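Local coordinates for protein cytosol aminopeptidase (Staphylococcus aureus subsp. aureus, PDB 3KZW) that probably removes N-terminal amino acids from peptides as a metal-dependent leucyl aminopeptidase of the cytosol aminopeptidase family, at residues V399-S411 / V427-T439. Sequence-based numbering, arbitrary orientation.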
ATOM      1  N   VAL A 399     -15.065  12.006  -5.142  1.00  2.62           N
ATOM      2  CA  VAL A 399     -14.970  11.899  -3.684  1.00  2.62           C
ATOM      3  C   VAL A 399     -15.863  12.941  -3.009  1.00  2.58           C
ATOM      4  O   VAL A 399     -16.482  12.667  -1.981  1.00  2.56           O
ATOM      5  CB  VAL A 399     -13.503  12.031  -3.195  1.00  2.62           C
ATOM      6  CG1 VAL A 399     -13.414  11.943  -1.672  1.00  2.64           C
ATOM      7  CG2 VAL A 399     -12.632  10.953  -3.828  1.00  2.54           C
ATOM      8  N   ALA A 400     -15.942  14.120  -3.621  1.00  2.63           N
ATOM      9  CA  ALA A 400     -16.734  15.238  -3.110  1.00  2.61           C
ATOM     10  C   ALA A 400     -18.243  14.996  -3.169  1.00  2.67           C
ATOM     11  O   ALA A 400     -18.926  15.066  -2.146  1.00  2.71           O
ATOM     12  CB  ALA A 400     -16.379  16.515  -3.855  1.00  2.59           C
ATOM     13  N   LEU A 401     -18.754  14.702  -4.364  1.00  2.65           N
ATOM     14  CA  LEU A 401     -20.198  14.677  -4.599  1.00  2.62           C
ATOM     15  C   LEU A 401     -20.783  13.287  -4.851  1.00  2.66           C
ATOM     16  O   LEU A 401     -22.002  13.133  -4.952  1.00  2.69           O
ATOM     17  CB  LEU A 401     -20.561  15.615  -5.758  1.00  2.59           C
ATOM     18  CG  LEU A 401     -20.192  17.101  -5.633  1.00  2.60           C
ATOM     19  CD1 LEU A 401     -20.485  17.828  -6.931  1.00  2.63           C
ATOM     20  CD2 LEU A 401     -20.915  17.781  -4.478  1.00  2.54           C
ATOM     21  N   GLY A 402     -19.921  12.281  -4.946  1.00  2.62           N
ATOM     22  CA  GLY A 402     -20.367  10.932  -5.285  1.00  2.64           C
ATOM     23  C   GLY A 402     -20.279  10.688  -6.776  1.00  2.64           C
ATOM     24  O   GLY A 402     -20.017  11.609  -7.549  1.00  2.64           O
ATOM     25  N   ASP A 403     -20.511   9.444  -7.178  1.00  2.72           N
ATOM     26  CA  ASP A 403     -20.367   9.037  -8.572  1.00  2.71           C
ATOM     27  C   ASP A 403     -21.501   9.507  -9.486  1.00  2.71           C
ATOM     28  O   ASP A 403     -21.346   9.524 -10.705  1.00  2.77           O
ATOM     29  CB  ASP A 403     -20.244   7.516  -8.659  1.00  2.75           C
ATOM     30  CG  ASP A 403     -19.604   7.064  -9.952  1.00  3.05           C
ATOM     31  OD1 ASP A 403     -18.358   7.170 -10.070  1.00  3.22           O
ATOM     32  OD2 ASP A 403     -20.346   6.615 -10.858  1.00  3.11           O
ATOM     33  N   ASP A 404     -22.635   9.887  -8.904  1.00  2.68           N
ATOM     34  CA  ASP A 404     -23.841  10.173  -9.686  1.00  2.66           C
ATOM     35  C   ASP A 404     -24.161  11.664  -9.876  1.00  2.67           C
ATOM     36  O   ASP A 404     -25.185  12.009 -10.469  1.00  2.66           O
ATOM     37  CB  ASP A 404     -25.045   9.435  -9.087  1.00  2.67           C
ATOM     38  CG  ASP A 404     -25.252   9.737  -7.606  1.00  2.76           C
ATOM     39  OD1 ASP A 404     -24.399  10.406  -6.984  1.00  2.73           O
ATOM     40  OD2 ASP A 404     -26.284   9.289  -7.059  1.00  2.94           O
ATOM     41  N   LYS A 405     -23.290  12.535  -9.371  1.00  2.65           N
ATOM     42  CA  LYS A 405     -23.498  13.982  -9.451  1.00  2.60           C
ATOM     43  C   LYS A 405     -22.324  14.665 -10.143  1.00  2.59           C
ATOM     44  O   LYS A 405     -21.182  14.231 -10.008  1.00  2.64           O
ATOM     45  CB  LYS A 405     -23.688  14.579  -8.054  1.00  2.60           C
ATOM     46  CG  LYS A 405     -24.755  13.904  -7.216  1.00  2.58           C
ATOM     47  CD  LYS A 405     -24.778  14.458  -5.805  1.00  2.54           C
ATOM     48  CE  LYS A 405     -25.427  13.479  -4.841  1.00  2.59           C
ATOM     49  NZ  LYS A 405     -24.615  12.246  -4.646  1.00  2.54           N
ATOM     50  N   ALA A 406     -22.610  15.736 -10.879  1.00  2.57           N
ATOM     51  CA  ALA A 406     -21.575  16.510 -11.563  1.00  2.58           C
ATOM     52  C   ALA A 406     -21.169  17.741 -10.756  1.00  2.64           C
ATOM     53  O   ALA A 406     -21.991  18.327 -10.043  1.00  2.68           O
ATOM     54  CB  ALA A 406     -22.045  16.920 -12.941  1.00  2.57           C
ATOM     55  N   ALA A 407     -19.899  18.125 -10.874  1.00  2.62           N
ATOM     56  CA  ALA A 407     -19.386  19.315 -10.200  1.00  2.65           C
ATOM     57  C   ALA A 407     -19.308  20.480 -11.172  1.00  2.66           C
ATOM     58  O   ALA A 407     -18.701  20.365 -12.239  1.00  2.73           O
ATOM     59  CB  ALA A 407     -18.021  19.040  -9.589  1.00  2.61           C
ATOM     60  N   ALA A 408     -19.931  21.596 -10.801  1.00  2.62           N
ATOM     61  CA  ALA A 408     -19.928  22.799 -11.628  1.00  2.61           C
ATOM     62  C   ALA A 408     -19.174  23.941 -10.949  1.00  2.62           C
ATOM     63  O   ALA A 408     -19.304  24.154  -9.741  1.00  2.57           O
ATOM     64  CB  ALA A 408     -21.347  23.215 -11.961  1.00  2.59           C
ATOM     65  N   PHE A 409     -18.381  24.662 -11.739  1.00  2.63           N
ATOM     66  CA  PHE A 409     -17.594  25.790 -11.252  1.00  2.64           C
ATOM     67  C   PHE A 409     -17.845  27.007 -12.128  1.00  2.67           C
ATOM     68  O   PHE A 409     -17.817  26.906 -13.356  1.00  2.70           O
ATOM     69  CB  PHE A 409     -16.102  25.464 -11.297  1.00  2.64           C
ATOM     70  CG  PHE A 409     -15.713  24.229 -10.534  1.00  2.72           C
ATOM     71  CD1 PHE A 409     -15.826  22.966 -11.114  1.00  2.64           C
ATOM     72  CD2 PHE A 409     -15.192  24.332  -9.249  1.00  2.66           C
ATOM     73  CE1 PHE A 409     -15.451  21.826 -10.416  1.00  2.67           C
ATOM     74  CE2 PHE A 409     -14.809  23.200  -8.546  1.00  2.64           C
ATOM     75  CZ  PHE A 409     -14.940  21.942  -9.127  1.00  2.66           C
ATOM     76  N   GLU A 410     -18.087  28.156 -11.506  1.00  2.64           N
ATOM     77  CA  GLU A 410     -18.286  29.387 -12.267  1.00  2.69           C
ATOM     78  C   GLU A 410     -17.121  30.355 -12.110  1.00  2.72           C
ATOM     79  O   GLU A 410     -16.492  30.439 -11.051  1.00  2.74           O
ATOM     80  CB  GLU A 410     -19.629  30.066 -11.936  1.00  2.65           C
ATOM     81  CG  GLU A 410     -19.765  30.637 -10.519  1.00  2.70           C
ATOM     82  CD  GLU A 410     -19.181  32.039 -10.366  1.00  2.78           C
ATOM     83  OE1 GLU A 410     -18.974  32.731 -11.391  1.00  2.86           O
ATOM     84  OE2 GLU A 410     -18.931  32.454  -9.213  1.00  2.87           O
ATOM     85  N   SER A 411     -16.852  31.085 -13.183  1.00  2.74           N
ATOM     86  CA  SER A 411     -15.860  32.141 -13.187  1.00  2.69           C
ATOM     87  C   SER A 411     -16.419  33.273 -14.040  1.00  2.71           C
ATOM     88  O   SER A 411     -16.482  33.159 -15.268  1.00  2.80           O
ATOM     89  CB  SER A 411     -14.542  31.618 -13.752  1.00  2.64           C
ATOM     90  OG  SER A 411     -13.599  32.661 -13.896  1.00  2.75           O
ATOM     91  N   VAL A 427     -34.525  18.353 -15.245  1.00  2.69           N
ATOM     92  CA  VAL A 427     -34.373  17.324 -16.280  1.00  2.65           C
ATOM     93  C   VAL A 427     -33.648  16.069 -15.778  1.00  2.63           C
ATOM     94  O   VAL A 427     -33.034  15.337 -16.560  1.00  2.63           O
ATOM     95  CB  VAL A 427     -33.700  17.872 -17.575  1.00  2.65           C
ATOM     96  CG1 VAL A 427     -34.587  18.919 -18.245  1.00  2.63           C
ATOM     97  CG2 VAL A 427     -32.309  18.429 -17.290  1.00  2.65           C
ATOM     98  N   ASP A 428     -33.747  15.829 -14.471  1.00  2.63           N
ATOM     99  CA  ASP A 428     -33.189  14.639 -13.812  1.00  2.66           C
ATOM    100  C   ASP A 428     -31.673  14.471 -13.996  1.00  2.66           C
ATOM    101  O   ASP A 428     -31.181  13.369 -14.248  1.00  2.71           O
ATOM    102  CB  ASP A 428     -33.948  13.368 -14.237  1.00  2.66           C
ATOM    103  CG  ASP A 428     -33.647  12.177 -13.342  1.00  2.75           C
ATOM    104  OD1 ASP A 428     -33.677  12.338 -12.104  1.00  2.80           O
ATOM    105  OD2 ASP A 428     -33.381  11.077 -13.878  1.00  2.70           O
ATOM    106  N   GLU A 429     -30.939  15.575 -13.878  1.00  2.64           N
ATOM    107  CA  GLU A 429     -29.479  15.544 -13.919  1.00  2.64           C
ATOM    108  C   GLU A 429     -28.896  16.302 -12.729  1.00  2.65           C
ATOM    109  O   GLU A 429     -29.041  17.518 -12.620  1.00  2.71           O
ATOM    110  CB  GLU A 429     -28.940  16.099 -15.244  1.00  2.60           C
ATOM    111  CG  GLU A 429     -29.173  15.176 -16.440  1.00  2.77           C
ATOM    112  CD  GLU A 429     -28.302  15.509 -17.647  1.00  2.89           C
ATOM    113  OE1 GLU A 429     -28.282  16.681 -18.089  1.00  2.89           O
ATOM    114  OE2 GLU A 429     -27.648  14.582 -18.166  1.00  2.94           O
ATOM    115  N   MET A 430     -28.248  15.570 -11.831  1.00  2.65           N
ATOM    116  CA  MET A 430     -27.691  16.159 -10.621  1.00  2.64           C
ATOM    117  C   MET A 430     -26.380  16.899 -10.885  1.00  2.64           C
ATOM    118  O   MET A 430     -25.355  16.293 -11.198  1.00  2.67           O
ATOM    119  CB  MET A 430     -27.523  15.099  -9.532  1.00  2.61           C
ATOM    120  CG  MET A 430     -28.839  14.647  -8.928  1.00  2.59           C
ATOM    121  SD  MET A 430     -28.623  13.539  -7.530  1.00  3.02           S
ATOM    122  CE  MET A 430     -28.159  12.007  -8.347  1.00  2.68           C
ATOM    123  N   VAL A 431     -26.440  18.224 -10.773  1.00  2.67           N
ATOM    124  CA  VAL A 431     -25.275  19.092 -10.935  1.00  2.64           C
ATOM    125  C   VAL A 431     -25.227  20.045  -9.744  1.00  2.61           C
ATOM    126  O   VAL A 431     -26.234  20.659  -9.397  1.00  2.60           O
ATOM    127  CB  VAL A 431     -25.336  19.910 -12.254  1.00  2.66           C
ATOM    128  CG1 VAL A 431     -24.030  20.654 -12.484  1.00  2.63           C
ATOM    129  CG2 VAL A 431     -25.639  19.010 -13.451  1.00  2.69           C
ATOM    130  N   PHE A 432     -24.063  20.154  -9.111  1.00  2.63           N
ATOM    131  CA  PHE A 432     -23.909  21.028  -7.948  1.00  2.62           C
ATOM    132  C   PHE A 432     -22.630  21.859  -7.998  1.00  2.65           C
ATOM    133  O   PHE A 432     -21.623  21.437  -8.571  1.00  2.69           O
ATOM    134  CB  PHE A 432     -24.005  20.226  -6.647  1.00  2.58           C
ATOM    135  CG  PHE A 432     -25.365  19.639  -6.404  1.00  2.62           C
ATOM    136  CD1 PHE A 432     -26.371  20.401  -5.821  1.00  2.62           C
ATOM    137  CD2 PHE A 432     -25.649  18.330  -6.777  1.00  2.68           C
ATOM    138  CE1 PHE A 432     -27.638  19.868  -5.605  1.00  2.59           C
ATOM    139  CE2 PHE A 432     -26.913  17.784  -6.564  1.00  2.60           C
ATOM    140  CZ  PHE A 432     -27.908  18.557  -5.975  1.00  2.63           C
ATOM    141  N   GLU A 433     -22.687  23.045  -7.398  1.00  2.66           N
ATOM    142  CA  GLU A 433     -21.578  23.989  -7.450  1.00  2.63           C
ATOM    143  C   GLU A 433     -20.492  23.686  -6.421  1.00  2.68           C
ATOM    144  O   GLU A 433     -20.780  23.338  -5.274  1.00  2.68           O
ATOM    145  CB  GLU A 433     -22.079  25.428  -7.279  1.00  2.60           C
ATOM    146  CG  GLU A 433     -21.027  26.496  -7.601  1.00  2.67           C
ATOM    147  CD  GLU A 433     -21.469  27.920  -7.279  1.00  2.78           C
ATOM    148  OE1 GLU A 433     -22.636  28.122  -6.864  1.00  2.80           O
ATOM    149  OE2 GLU A 433     -20.636  28.842  -7.443  1.00  2.56           O
ATOM    150  N   LEU A 434     -19.245  23.812  -6.862  1.00  2.69           N
ATOM    151  CA  LEU A 434     -18.090  23.871  -5.973  1.00  2.62           C
ATOM    152  C   LEU A 434     -17.359  25.191  -6.234  1.00  2.62           C
ATOM    153  O   LEU A 434     -17.408  25.712  -7.349  1.00  2.63           O
ATOM    154  CB  LEU A 434     -17.168  22.672  -6.205  1.00  2.64           C
ATOM    155  CG  LEU A 434     -17.690  21.270  -5.877  1.00  2.57           C
ATOM    156  CD1 LEU A 434     -16.654  20.229  -6.244  1.00  2.55           C
ATOM    157  CD2 LEU A 434     -18.066  21.144  -4.413  1.00  2.55           C
ATOM    158  N   PRO A 435     -16.681  25.742  -5.210  1.00  2.62           N
ATOM    159  CA  PRO A 435     -16.134  27.093  -5.339  1.00  2.60           C
ATOM    160  C   PRO A 435     -14.731  27.182  -5.948  1.00  2.62           C
ATOM    161  O   PRO A 435     -13.973  26.213  -5.913  1.00  2.67           O
ATOM    162  CB  PRO A 435     -16.096  27.580  -3.893  1.00  2.57           C
ATOM    163  CG  PRO A 435     -15.875  26.349  -3.092  1.00  2.59           C
ATOM    164  CD  PRO A 435     -16.458  25.189  -3.860  1.00  2.59           C
ATOM    165  N   ILE A 436     -14.415  28.345  -6.516  1.00  2.65           N
ATOM    166  CA  ILE A 436     -13.044  28.721  -6.853  1.00  2.60           C
ATOM    167  C   ILE A 436     -12.725  29.980  -6.053  1.00  2.63           C
ATOM    168  O   ILE A 436     -13.270  31.053  -6.330  1.00  2.69           O
ATOM    169  CB  ILE A 436     -12.852  29.009  -8.361  1.00  2.56           C
ATOM    170  CG1 ILE A 436     -13.323  27.828  -9.215  1.00  2.64           C
ATOM    171  CG2 ILE A 436     -11.392  29.332  -8.658  1.00  2.57           C
ATOM    172  CD1 ILE A 436     -13.465  28.151 -10.698  1.00  2.58           C
ATOM    173  N   THR A 437     -11.851  29.847  -5.057  1.00  2.62           N
ATOM    174  CA  THR A 437     -11.522  30.964  -4.173  1.00  2.61           C
ATOM    175  C   THR A 437     -10.139  31.552  -4.460  1.00  2.64           C
ATOM    176  O   THR A 437      -9.434  31.093  -5.361  1.00  2.66           O
ATOM    177  CB  THR A 437     -11.611  30.565  -2.681  1.00  2.62           C
ATOM    178  OG1 THR A 437     -10.518  29.703  -2.343  1.00  2.60           O
ATOM    179  CG2 THR A 437     -12.936  29.871  -2.376  1.00  2.62           C
ATOM    180  N   ALA A 438      -9.765  32.569  -3.684  1.00  2.67           N
ATOM    181  CA  ALA A 438      -8.452  33.201  -3.784  1.00  2.64           C
ATOM    182  C   ALA A 438      -7.319  32.195  -3.582  1.00  2.68           C
ATOM    183  O   ALA A 438      -6.254  32.325  -4.189  1.00  2.76           O
ATOM    184  CB  ALA A 438      -8.342  34.341  -2.785  1.00  2.60           C
ATOM    185  N   THR A 439      -7.562  31.197  -2.731  1.00  2.66           N
ATOM    186  CA  THR A 439      -6.613  30.115  -2.474  1.00  2.65           C
ATOM    187  C   THR A 439      -6.200  29.411  -3.766  1.00  2.68           C
ATOM    188  O   THR A 439      -5.007  29.258  -4.041  1.00  2.62           O
ATOM    189  CB  THR A 439      -7.204  29.088  -1.476  1.00  2.67           C
ATOM    190  OG1 THR A 439      -7.471  29.737  -0.228  1.00  2.69           O
ATOM    191  CG2 THR A 439      -6.243  27.920  -1.239  1.00  2.67           C
TER
HETATM  192  O   HOH W   1     -20.862  31.600  -7.626  1.00  2.90           O
HETATM  193  O   HOH W   2     -17.996  28.464  -8.764  1.00 10.55           O
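Ala400 CB and Leu401, at the end of helix 395-401, reach across to Leu434 and to Phe432 of strand 431-433, which pairs in parallel with strand 406-411 in a beta-alpha-beta unit of the catalytic domain (strand 406-411, helix 414-426, strand 431-433). Leu401 CD1 loosely meets Phe432 CB and its CD2 loosely meets Leu434 CD2. Next along the chain, Asp404 OD2 stands 3.5 Å from Met430 CE and is hydrogen-bonded to Thr439 of the second subunit. Lys405 runs its methylene chain past Met430 and brings CD 4.0 Å from Phe432 CE2. Its chain then bends at the last torsion (chi4 68°), carrying NZ back to Leu401 O and Asp404 OD1 in hydrogen bonds, the latter part of a salt bridge; Glu440 of the second subunit is a further salt-bridge partner. This contact therefore borders a subunit interface, where Leu434 also packs on Leu434 of the second subunit.

Four backbone bonds define the parallel register: Ala406 N to Met430 O, Phe432 N to Ala406 O, Ala408 N to Phe432 O and Leu434 N to Ala408 O, with N-H...O angles of 164° or more. On the face turned to helix 414-426, Ala408 CB meets Val431 CG1 at 3.7 Å; on the opposite face Ala407 CB reaches Leu434 CD1. The other edge of strand 406-411 pairs antiparallel with strand 478-482. Phe409 lays CE2 3.4 Å from Leu434 CB, while Pro435 O sits at the ring's edge and His480 meets the ring from outside the pair. Beyond it, the carboxylate planes of Glu410 and Glu433 stand 74° apart. Glu410 OE2 and Glu433 OE2 are 4.4 Å from each other, like charges that would probably repel. One water bridges them, donating to Glu410 OE2 at 2.6 Å and to Glu433 OE2 at 2.8 Å.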